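Local atomic coordinates of aminoglycoside phosphotransferase (Mycobacterium smegmatis, PDB entry 6EF6), a protein that phosphorylates (S)-1-amino-2-propanol as the kinase of an aminoacetone-utilization microcompartment, and has the fold of the aminoglycoside phosphotransferase family. Residues L157-R166 with P222-L232; E300-F308 with Y345-L353. All blocks are in the same frame, centred on the assembly; numbering follows the deposited sequence. Where two conformers were deposited one is given.

Both contacts belong to the largely helical part of the kinase, and all of contact 1 precedes contact 2 in the sequence. Their centres lie 22 Å apart and their nearest atoms about 6 Å apart, so they do not touch. Contact 1 runs into the probable active site, where the HxD aspartate Asp231 and Asp252 bind a sodium ion; the side chain of His229 is about 8 Å from the bound benzoic acid and about 9 Å from (2R)-1-methoxypropan-2-amine. Contact 2, centred 21 Å from the centre of the chain, holds none of the ligand-binding or metal-binding residues. Helix 303-320 connects it with the site, because its Arg310 lines the amine pocket and forms a salt bridge with Asp231.

Contact 1. Residues L157-R166 with P222-L232; sequences LHEHSQRWTR and PDRYGLIHADL. With NA (sodium ion), chain D.
Ser161 OG donates to Leu227 O at 2.6 Å; OG lies in the carbonyl plane, on a lone pair, at a C=O...OG angle of 123°. The same oxygen also receives a proton from water 1, which bonds weakly to Leu157 O, while water 2 donates to Ser161 OG and accepts from Leu227 N at 3.0 Å. Helix 147-163 is thereby tied to both backbone polar groups of Leu227.

Beyond strand 227-228 comes His229-Ala230-Asp231, the HxD sequence of the catalytic loop in the protein kinase-like fold. Asp231 OD2 binds sodium at 2.2 Å, with Asp252 and three waters. Within the loop, Asp231 N donates to His229 ND1 (3.0 Å), the nitrogen lying 8° from the ring plane; His229 NE2 is held by Ile251 O, so both ring nitrogens bond to backbone.

Two apolar contacts also join the segments. Leu157 CD1 meets Leu232 CD1 tip to tip at 3.9 Å, and Leu232 CD2 sits 3.5 Å above the centre of the His229 ring. Leu227, its CG anti to the backbone N (chi1 177°), brings CD2 in plane to the Trp164 ring edge, 3.7 Å from CZ3.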
loop_
_atom_site.group_PDB
_atom_site.type_symbol
_atom_site.label_atom_id
_atom_site.label_comp_id
_atom_site.label_asym_id
_atom_site.label_seq_id
_atom_site.Cartn_x
_atom_site.Cartn_y
_atom_site.Cartn_z
ATOM N N LEU A 157 -1.002 -8.324 10.922
ATOM C CA LEU A 157 0.043 -7.308 10.779
ATOM C C LEU A 157 -0.046 -6.277 11.882
ATOM O O LEU A 157 0.989 -5.830 12.398
ATOM C CB LEU A 157 -0.071 -6.633 9.410
ATOM C CG LEU A 157 0.388 -7.492 8.232
ATOM C CD1 LEU A 157 -0.018 -6.856 6.913
ATOM C CD2 LEU A 157 1.909 -7.722 8.252
ATOM N N HIS A 158 -1.240 -5.869 12.270
ATOM C CA HIS A 158 -1.388 -4.931 13.351
ATOM C C HIS A 158 -0.918 -5.532 14.667
ATOM O O HIS A 158 -0.263 -4.856 15.484
ATOM C CB HIS A 158 -2.830 -4.490 13.466
ATOM C CG HIS A 158 -3.284 -3.672 12.319
ATOM N ND1 HIS A 158 -4.583 -3.236 12.213
ATOM C CD2 HIS A 158 -2.614 -3.141 11.276
ATOM C CE1 HIS A 158 -4.714 -2.511 11.124
ATOM N NE2 HIS A 158 -3.540 -2.434 10.522
ATOM N N GLU A 159 -1.272 -6.783 14.935
ATOM C CA GLU A 159 -0.849 -7.419 16.174
ATOM C C GLU A 159 0.666 -7.471 16.250
ATOM O O GLU A 159 1.252 -7.209 17.316
ATOM C CB GLU A 159 -1.442 -8.820 16.209
ATOM C CG GLU A 159 -1.108 -9.626 17.486
ATOM C CD GLU A 159 -1.381 -11.109 17.325
ATOM O OE1 GLU A 159 -2.469 -11.571 17.734
ATOM O OE2 GLU A 159 -0.510 -11.813 16.771
ATOM N N HIS A 160 1.341 -7.863 15.162
ATOM C CA HIS A 160 2.800 -7.875 15.171
ATOM C C HIS A 160 3.362 -6.485 15.417
ATOM O O HIS A 160 4.251 -6.286 16.259
ATOM C CB HIS A 160 3.384 -8.454 13.895
ATOM C CG HIS A 160 4.865 -8.508 13.956
ATOM N ND1 HIS A 160 5.680 -7.494 13.503
ATOM C CD2 HIS A 160 5.680 -9.387 14.588
ATOM C CE1 HIS A 160 6.938 -7.785 13.776
ATOM N NE2 HIS A 160 6.968 -8.920 14.465
ATOM N N SER A 161 2.862 -5.499 14.688
ATOM C CA SER A 161 3.360 -4.135 14.827
ATOM C C SER A 161 3.223 -3.630 16.268
ATOM O O SER A 161 4.119 -2.940 16.782
ATOM C CB SER A 161 2.596 -3.227 13.837
ATOM O OG SER A 161 2.762 -1.839 14.149
ATOM N N GLN A 162 2.100 -3.934 16.912
ATOM C CA GLN A 162 1.864 -3.484 18.281
ATOM C C GLN A 162 2.810 -4.104 19.286
ATOM O O GLN A 162 3.054 -3.504 20.344
ATOM C CB GLN A 162 0.449 -3.836 18.698
ATOM C CG GLN A 162 -0.564 -2.956 17.998
ATOM C CD GLN A 162 -1.747 -2.621 18.854
ATOM O OE1 GLN A 162 -2.698 -3.399 18.956
ATOM N NE2 GLN A 162 -1.699 -1.457 19.484
ATOM N N ARG A 163 3.330 -5.298 19.029
ATOM C CA ARG A 163 4.194 -5.912 20.027
ATOM C C ARG A 163 5.670 -5.856 19.667
ATOM O O ARG A 163 6.513 -6.097 20.534
ATOM C CB ARG A 163 3.739 -7.344 20.258
ATOM C CG ARG A 163 4.017 -8.305 19.157
ATOM C CD ARG A 163 3.496 -9.714 19.503
ATOM N NE ARG A 163 3.034 -10.428 18.309
ATOM C CZ ARG A 163 3.785 -11.222 17.544
ATOM N NH1 ARG A 163 3.236 -11.796 16.475
ATOM N NH2 ARG A 163 5.066 -11.446 17.835
ATOM N N TRP A 164 6.001 -5.458 18.449
ATOM C CA TRP A 164 7.376 -5.551 17.967
ATOM C C TRP A 164 8.175 -4.399 18.526
ATOM O O TRP A 164 7.848 -3.230 18.294
ATOM C CB TRP A 164 7.399 -5.498 16.436
ATOM C CG TRP A 164 8.780 -5.646 15.806
ATOM C CD1 TRP A 164 9.784 -6.514 16.200
ATOM C CD2 TRP A 164 9.291 -4.924 14.692
ATOM N NE1 TRP A 164 10.884 -6.364 15.393
ATOM C CE2 TRP A 164 10.600 -5.406 14.451
ATOM C CE3 TRP A 164 8.770 -3.914 13.862
ATOM C CZ2 TRP A 164 11.385 -4.903 13.430
ATOM C CZ3 TRP A 164 9.551 -3.426 12.850
ATOM C CH2 TRP A 164 10.835 -3.931 12.635
ATOM N N THR A 165 9.267 -4.730 19.199
ATOM C CA THR A 165 10.220 -3.719 19.600
ATOM C C THR A 165 11.144 -3.443 18.419
ATOM O O THR A 165 11.886 -4.328 17.981
ATOM C CB THR A 165 10.981 -4.197 20.833
ATOM O OG1 THR A 165 10.032 -4.357 21.898
ATOM C CG2 THR A 165 12.067 -3.200 21.233
ATOM N N ARG A 166 11.068 -2.233 17.891
ATOM C CA ARG A 166 11.761 -1.896 16.657
ATOM C C ARG A 166 13.266 -1.705 16.875
ATOM O O ARG A 166 13.723 -1.375 17.986
ATOM C CB ARG A 166 11.164 -0.648 16.044
ATOM C CG ARG A 166 9.672 -0.866 15.706
ATOM C CD ARG A 166 9.117 0.222 14.879
ATOM N NE ARG A 166 9.008 1.484 15.618
ATOM C CZ ARG A 166 7.948 1.846 16.319
ATOM N NH1 ARG A 166 6.900 1.045 16.404
ATOM N NH2 ARG A 166 7.955 3.012 16.948
ATOM N N PRO A 222 -1.490 5.025 21.132
ATOM C CA PRO A 222 -0.838 3.775 20.708
ATOM C C PRO A 222 -1.790 2.664 20.318
ATOM O O PRO A 222 -1.363 1.748 19.599
ATOM C CB PRO A 222 0.002 3.382 21.948
ATOM C CG PRO A 222 -0.731 3.977 23.060
ATOM C CD PRO A 222 -1.309 5.292 22.565
ATOM N N ASP A 223 -3.069 2.725 20.745
ATOM C CA ASP A 223 -4.071 1.780 20.285
ATOM C C ASP A 223 -4.583 2.055 18.873
ATOM O O ASP A 223 -5.183 1.178 18.266
ATOM C CB ASP A 223 -5.251 1.758 21.273
ATOM C CG ASP A 223 -5.900 3.152 21.498
ATOM O OD1 ASP A 223 -5.196 4.177 21.587
ATOM O OD2 ASP A 223 -7.143 3.216 21.624
ATOM N N ARG A 224 -4.308 3.232 18.336
ATOM C CA ARG A 224 -4.900 3.699 17.105
ATOM C C ARG A 224 -3.887 4.025 16.008
ATOM O O ARG A 224 -4.306 4.197 14.858
ATOM C CB ARG A 224 -5.824 4.901 17.410
ATOM C CG ARG A 224 -7.091 4.449 18.108
ATOM C CD ARG A 224 -7.912 5.571 18.643
ATOM N NE ARG A 224 -9.139 5.081 19.258
ATOM C CZ ARG A 224 -10.047 5.808 19.887
ATOM N NH1 ARG A 224 -9.933 7.120 20.032
ATOM N NH2 ARG A 224 -11.095 5.214 20.445
ATOM N N TYR A 225 -2.606 4.183 16.333
ATOM C CA TYR A 225 -1.621 4.686 15.391
ATOM C C TYR A 225 -0.299 3.985 15.646
ATOM O O TYR A 225 0.079 3.790 16.815
ATOM C CB TYR A 225 -1.488 6.182 15.633
ATOM C CG TYR A 225 -0.632 6.997 14.682
ATOM C CD1 TYR A 225 0.755 7.110 14.854
ATOM C CD2 TYR A 225 -1.217 7.684 13.636
ATOM C CE1 TYR A 225 1.525 7.879 13.960
ATOM C CE2 TYR A 225 -0.449 8.445 12.754
ATOM C CZ TYR A 225 0.896 8.543 12.957
ATOM O OH TYR A 225 1.674 9.286 12.075
ATOM N N GLY A 226 0.387 3.576 14.580
ATOM C CA GLY A 226 1.653 2.875 14.698
ATOM C C GLY A 226 2.143 2.436 13.328
ATOM O O GLY A 226 1.745 2.994 12.307
ATOM N N LEU A 227 3.015 1.452 13.315
ATOM C CA LEU A 227 3.624 0.957 12.081
ATOM C C LEU A 227 2.615 0.106 11.281
ATOM O O LEU A 227 2.063 -0.872 11.801
ATOM C CB LEU A 227 4.884 0.157 12.397
ATOM C CG LEU A 227 5.587 -0.483 11.187
ATOM C CD1 LEU A 227 6.107 0.557 10.220
ATOM C CD2 LEU A 227 6.747 -1.402 11.639
ATOM N N ILE A 228 2.366 0.492 10.029
ATOM C CA ILE A 228 1.413 -0.129 9.110
ATOM C C ILE A 228 2.039 -0.368 7.723
ATOM O O ILE A 228 2.971 0.293 7.285
ATOM C CB ILE A 228 0.110 0.691 8.954
ATOM C CG1 ILE A 228 0.392 2.120 8.477
ATOM C CG2 ILE A 228 -0.682 0.689 10.240
ATOM C CD1 ILE A 228 -0.841 2.854 7.984
ATOM N N HIS A 229 1.474 -1.346 7.029
ATOM C CA HIS A 229 1.854 -1.625 5.635
ATOM C C HIS A 229 1.467 -0.477 4.687
ATOM O O HIS A 229 2.275 -0.062 3.861
ATOM C CB HIS A 229 1.224 -2.946 5.227
ATOM C CG HIS A 229 1.477 -3.369 3.817
ATOM N ND1 HIS A 229 0.911 -2.728 2.727
ATOM C CD2 HIS A 229 2.211 -4.404 3.327
ATOM C CE1 HIS A 229 1.273 -3.380 1.634
ATOM N NE2 HIS A 229 2.044 -4.407 1.970
ATOM N N ALA A 230 0.228 0.035 4.842
ATOM C CA ALA A 230 -0.264 1.238 4.167
ATOM C C ALA A 230 -0.524 1.044 2.687
ATOM O O ALA A 230 -0.829 2.022 2.016
ATOM C CB ALA A 230 0.602 2.459 4.441
ATOM N N ASP A 231 -0.526 -0.181 2.160
ATOM C CA ASP A 231 -0.956 -0.448 0.777
ATOM C C ASP A 231 -1.562 -1.841 0.666
ATOM O O ASP A 231 -1.227 -2.628 -0.231
ATOM C CB ASP A 231 0.134 -0.189 -0.268
ATOM C CG ASP A 231 -0.441 -0.056 -1.676
ATOM O OD1 ASP A 231 -1.654 0.179 -1.856
ATOM O OD2 ASP A 231 0.367 -0.289 -2.615
ATOM N N LEU A 232 -2.489 -2.146 1.567
ATOM C CA LEU A 232 -3.091 -3.483 1.665
ATOM C C LEU A 232 -4.329 -3.624 0.791
ATOM O O LEU A 232 -5.425 -4.007 1.224
ATOM C CB LEU A 232 -3.383 -3.801 3.119
ATOM C CG LEU A 232 -2.142 -4.106 3.973
ATOM C CD1 LEU A 232 -2.509 -4.191 5.464
ATOM C CD2 LEU A 232 -1.445 -5.367 3.512
HETATM NA NA NA D . 2.341 0.320 -3.413
HETATM O O HOH W 1 0.652 -3.205 11.029
HETATM O O HOH W 2 3.139 -0.000 15.880
HETATM O O HOH W 3 3.498 0.231 -1.534
HETATM O O HOH W 4 4.531 0.323 -4.561
HETATM O O HOH W 5 2.148 2.339 -3.530
#

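Contact 2. Residues E300-F308 with Y345-L353; sequences EAMLPSFVF and YLSSDGLRL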
loop_
_atom_site.group_PDB
_atom_site.type_symbol
_atom_site.label_atom_id
_atom_site.label_comp_id
_atom_site.label_asym_id
_atom_site.label_seq_id
_atom_site.Cartn_x
_atom_site.Cartn_y
_atom_site.Cartn_z
ATOM N N GLU A 300 -14.532 0.997 14.363
ATOM C CA GLU A 300 -15.449 0.679 13.283
ATOM C C GLU A 300 -16.142 1.922 12.765
ATOM O O GLU A 300 -16.304 2.104 11.544
ATOM C CB GLU A 300 -16.463 -0.364 13.782
ATOM C CG GLU A 300 -17.335 -0.907 12.667
ATOM C CD GLU A 300 -18.436 -1.829 13.173
ATOM O OE1 GLU A 300 -18.414 -2.221 14.356
ATOM O OE2 GLU A 300 -19.354 -2.084 12.385
ATOM N N ALA A 301 -16.468 2.849 13.638
ATOM C CA ALA A 301 -17.102 4.106 13.283
ATOM C C ALA A 301 -16.175 5.039 12.531
ATOM O O ALA A 301 -16.698 5.960 11.869
ATOM C CB ALA A 301 -17.631 4.797 14.551
ATOM N N MET A 302 -14.877 4.772 12.491
ATOM C CA MET A 302 -13.932 5.554 11.718
ATOM C C MET A 302 -13.615 4.933 10.369
ATOM O O MET A 302 -12.890 5.509 9.570
ATOM C CB MET A 302 -12.635 5.785 12.508
ATOM C CG MET A 302 -12.776 6.819 13.576
ATOM S SD MET A 302 -13.078 8.501 12.988
ATOM C CE MET A 302 -11.478 8.892 12.361
ATOM N N LEU A 303 -14.117 3.739 10.079
ATOM C CA LEU A 303 -13.802 3.114 8.788
ATOM C C LEU A 303 -14.216 3.974 7.597
ATOM O O LEU A 303 -13.389 4.145 6.685
ATOM C CB LEU A 303 -14.330 1.664 8.704
ATOM C CG LEU A 303 -13.719 0.746 9.735
ATOM C CD1 LEU A 303 -14.338 -0.644 9.638
ATOM C CD2 LEU A 303 -12.236 0.632 9.630
ATOM N N PRO A 304 -15.380 4.595 7.596
ATOM C CA PRO A 304 -15.718 5.471 6.456
ATOM C C PRO A 304 -14.749 6.636 6.331
ATOM O O PRO A 304 -14.362 7.021 5.198
ATOM C CB PRO A 304 -17.156 5.885 6.745
ATOM C CG PRO A 304 -17.704 4.787 7.631
ATOM C CD PRO A 304 -16.520 4.371 8.484
ATOM N N SER A 305 -14.314 7.219 7.462
ATOM C CA SER A 305 -13.313 8.270 7.422
ATOM C C SER A 305 -12.038 7.796 6.743
ATOM O O SER A 305 -11.438 8.537 5.947
ATOM C CB SER A 305 -12.983 8.738 8.831
ATOM O OG SER A 305 -14.004 9.531 9.419
ATOM N N PHE A 306 -11.575 6.588 7.043
ATOM C CA PHE A 306 -10.364 6.089 6.433
ATOM C C PHE A 306 -10.514 5.774 4.962
ATOM O O PHE A 306 -9.553 5.900 4.204
ATOM C CB PHE A 306 -9.787 4.895 7.229
ATOM C CG PHE A 306 -9.198 5.341 8.560
ATOM C CD1 PHE A 306 -8.216 6.332 8.577
ATOM C CD2 PHE A 306 -9.692 4.905 9.770
ATOM C CE1 PHE A 306 -7.680 6.820 9.755
ATOM C CE2 PHE A 306 -9.142 5.404 11.015
ATOM C CZ PHE A 306 -8.172 6.392 10.976
ATOM N N VAL A 307 -11.684 5.297 4.557
ATOM C CA VAL A 307 -11.973 5.152 3.127
ATOM C C VAL A 307 -11.859 6.509 2.441
ATOM O O VAL A 307 -11.276 6.617 1.355
ATOM C CB VAL A 307 -13.343 4.465 2.890
ATOM C CG1 VAL A 307 -13.682 4.455 1.424
ATOM C CG2 VAL A 307 -13.361 3.073 3.462
ATOM N N PHE A 308 -12.463 7.531 3.025
ATOM C CA PHE A 308 -12.440 8.868 2.431
ATOM C C PHE A 308 -11.031 9.470 2.395
ATOM O O PHE A 308 -10.640 10.077 1.404
ATOM C CB PHE A 308 -13.457 9.772 3.103
ATOM C CG PHE A 308 -13.647 11.054 2.342
ATOM C CD1 PHE A 308 -14.221 11.043 1.074
ATOM C CD2 PHE A 308 -13.216 12.281 2.823
ATOM C CE1 PHE A 308 -14.339 12.209 0.353
ATOM C CE2 PHE A 308 -13.380 13.449 2.076
ATOM C CZ PHE A 308 -13.936 13.393 0.856
ATOM N N TYR A 345 -20.693 11.278 3.148
ATOM C CA TYR A 345 -19.928 11.499 4.376
ATOM C C TYR A 345 -20.483 12.692 5.141
ATOM O O TYR A 345 -20.758 12.609 6.345
ATOM C CB TYR A 345 -18.474 11.699 3.983
ATOM C CG TYR A 345 -17.493 11.699 5.126
ATOM C CD1 TYR A 345 -17.118 10.551 5.761
ATOM C CD2 TYR A 345 -16.887 12.896 5.540
ATOM C CE1 TYR A 345 -16.179 10.567 6.766
ATOM C CE2 TYR A 345 -15.992 12.942 6.536
ATOM C CZ TYR A 345 -15.606 11.799 7.221
ATOM O OH TYR A 345 -14.685 11.851 8.213
ATOM N N LEU A 346 -20.746 13.790 4.432
ATOM C CA LEU A 346 -21.247 14.990 5.084
ATOM C C LEU A 346 -22.648 14.809 5.637
ATOM O O LEU A 346 -22.945 15.248 6.758
ATOM C CB LEU A 346 -21.236 16.136 4.094
ATOM C CG LEU A 346 -19.853 16.686 3.760
ATOM C CD1 LEU A 346 -19.948 17.629 2.568
ATOM C CD2 LEU A 346 -19.274 17.453 4.924
ATOM N N SER A 347 -23.521 14.128 4.876
ATOM C CA SER A 347 -24.906 13.963 5.315
ATOM C C SER A 347 -25.061 13.011 6.484
ATOM O O SER A 347 -26.099 13.049 7.152
ATOM C CB SER A 347 -25.808 13.548 4.147
ATOM O OG SER A 347 -25.467 12.228 3.694
ATOM N N SER A 348 -24.053 12.197 6.765
ATOM C CA SER A 348 -24.083 11.278 7.899
ATOM C C SER A 348 -23.154 11.714 9.023
ATOM O O SER A 348 -22.894 10.940 9.929
ATOM C CB SER A 348 -23.706 9.876 7.399
ATOM O OG SER A 348 -22.337 9.886 7.000
ATOM N N ASP A 349 -22.668 12.958 8.993
ATOM C CA ASP A 349 -21.743 13.446 10.010
ATOM C C ASP A 349 -20.501 12.567 10.099
ATOM O O ASP A 349 -19.927 12.370 11.167
ATOM C CB ASP A 349 -22.416 13.604 11.370
ATOM C CG ASP A 349 -21.618 14.473 12.308
ATOM O OD1 ASP A 349 -20.923 15.388 11.821
ATOM O OD2 ASP A 349 -21.688 14.248 13.529
ATOM N N GLY A 350 -20.074 12.063 8.974
ATOM C CA GLY A 350 -18.883 11.268 8.856
ATOM C C GLY A 350 -19.035 9.813 9.168
ATOM O O GLY A 350 -18.023 9.114 9.225
ATOM N N LEU A 351 -20.244 9.325 9.416
ATOM C CA LEU A 351 -20.421 7.952 9.856
ATOM C C LEU A 351 -20.706 6.947 8.745
ATOM O O LEU A 351 -20.609 5.741 9.023
ATOM C CB LEU A 351 -21.560 7.880 10.874
ATOM C CG LEU A 351 -21.272 8.649 12.166
ATOM C CD1 LEU A 351 -22.373 8.360 13.165
ATOM C CD2 LEU A 351 -19.894 8.316 12.766
ATOM N N ARG A 352 -21.083 7.362 7.550
ATOM C CA ARG A 352 -21.418 6.433 6.476
ATOM C C ARG A 352 -21.068 6.971 5.095
ATOM O O ARG A 352 -21.181 8.176 4.816
ATOM C CB ARG A 352 -22.915 6.117 6.493
ATOM C CG ARG A 352 -23.383 5.527 7.787
ATOM C CD ARG A 352 -24.370 4.412 7.570
ATOM N NE ARG A 352 -25.604 4.912 6.991
ATOM C CZ ARG A 352 -26.512 5.607 7.667
ATOM N NH1 ARG A 352 -27.604 6.020 7.051
ATOM N NH2 ARG A 352 -26.329 5.899 8.951
ATOM N N LEU A 353 -20.564 6.100 4.218
ATOM C CA LEU A 353 -20.395 6.450 2.825
ATOM C C LEU A 353 -21.434 5.867 1.884
ATOM O O LEU A 353 -21.467 6.282 0.727
ATOM C CB LEU A 353 -19.013 6.022 2.300
ATOM C CG LEU A 353 -17.853 6.727 2.977
ATOM C CD1 LEU A 353 -16.576 6.123 2.474
ATOM C CD2 LEU A 353 -17.849 8.192 2.738
HETATM O O HOH W 6 -16.012 7.680 9.933
HETATM O O HOH W 7 -19.456 4.451 10.931
#
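Ser305 OG both accepts and donates: it takes a proton from Tyr345 OH at 2.7 Å and gives its own to water 6 at 2.8 Å. The serine oxygen lies at the edge of the tyrosine ring, in its plane. Water 6 in turn donates to Ala301 O at 2.7 Å and to Gly350 O at 2.6 Å, so one water joins the turn before helix 303-320 to the loop that follows helix 325-347.

Helix 325-347 ends in a Schellman motif: Gly350 N bonds to Tyr345 O and Asp349 N to Leu346 O, with Asp349 at positive phi as the C-prime residue. A type I' turn from Ser348 to Leu351 overlaps it and folds the chain back over the tyrosine, placing Gly350 CA 3.5 Å above one face of the ring, toward its rim. The Tyr345 side chain extends away from its own backbone N (chi1 -170°), which carries OH across to the serine. The Phe308 ring is tilted only 18° from that of Tyr345, but the centroids are offset and little of one ring covers the other.

In the apolar packing, Leu353 lays CD1 against Val307 CG1 at 3.5 Å and its CG against Pro304 CB at 3.9 Å; Leu278 of helix 278-290 also touches this leucine. Separately, the pyrrolidine ring of Pro304 rests against the Leu351 carbonyl, CG to O 3.4 Å.

With both Ser305 OG bonds directed, the hydroxyl has one donor and one acceptor partner, and its proton is committed to the water. This chain of hydrogen bonds, together with the leucine packing, joins the end of helix 325-347 and the tail after it to the start of helix 303-320.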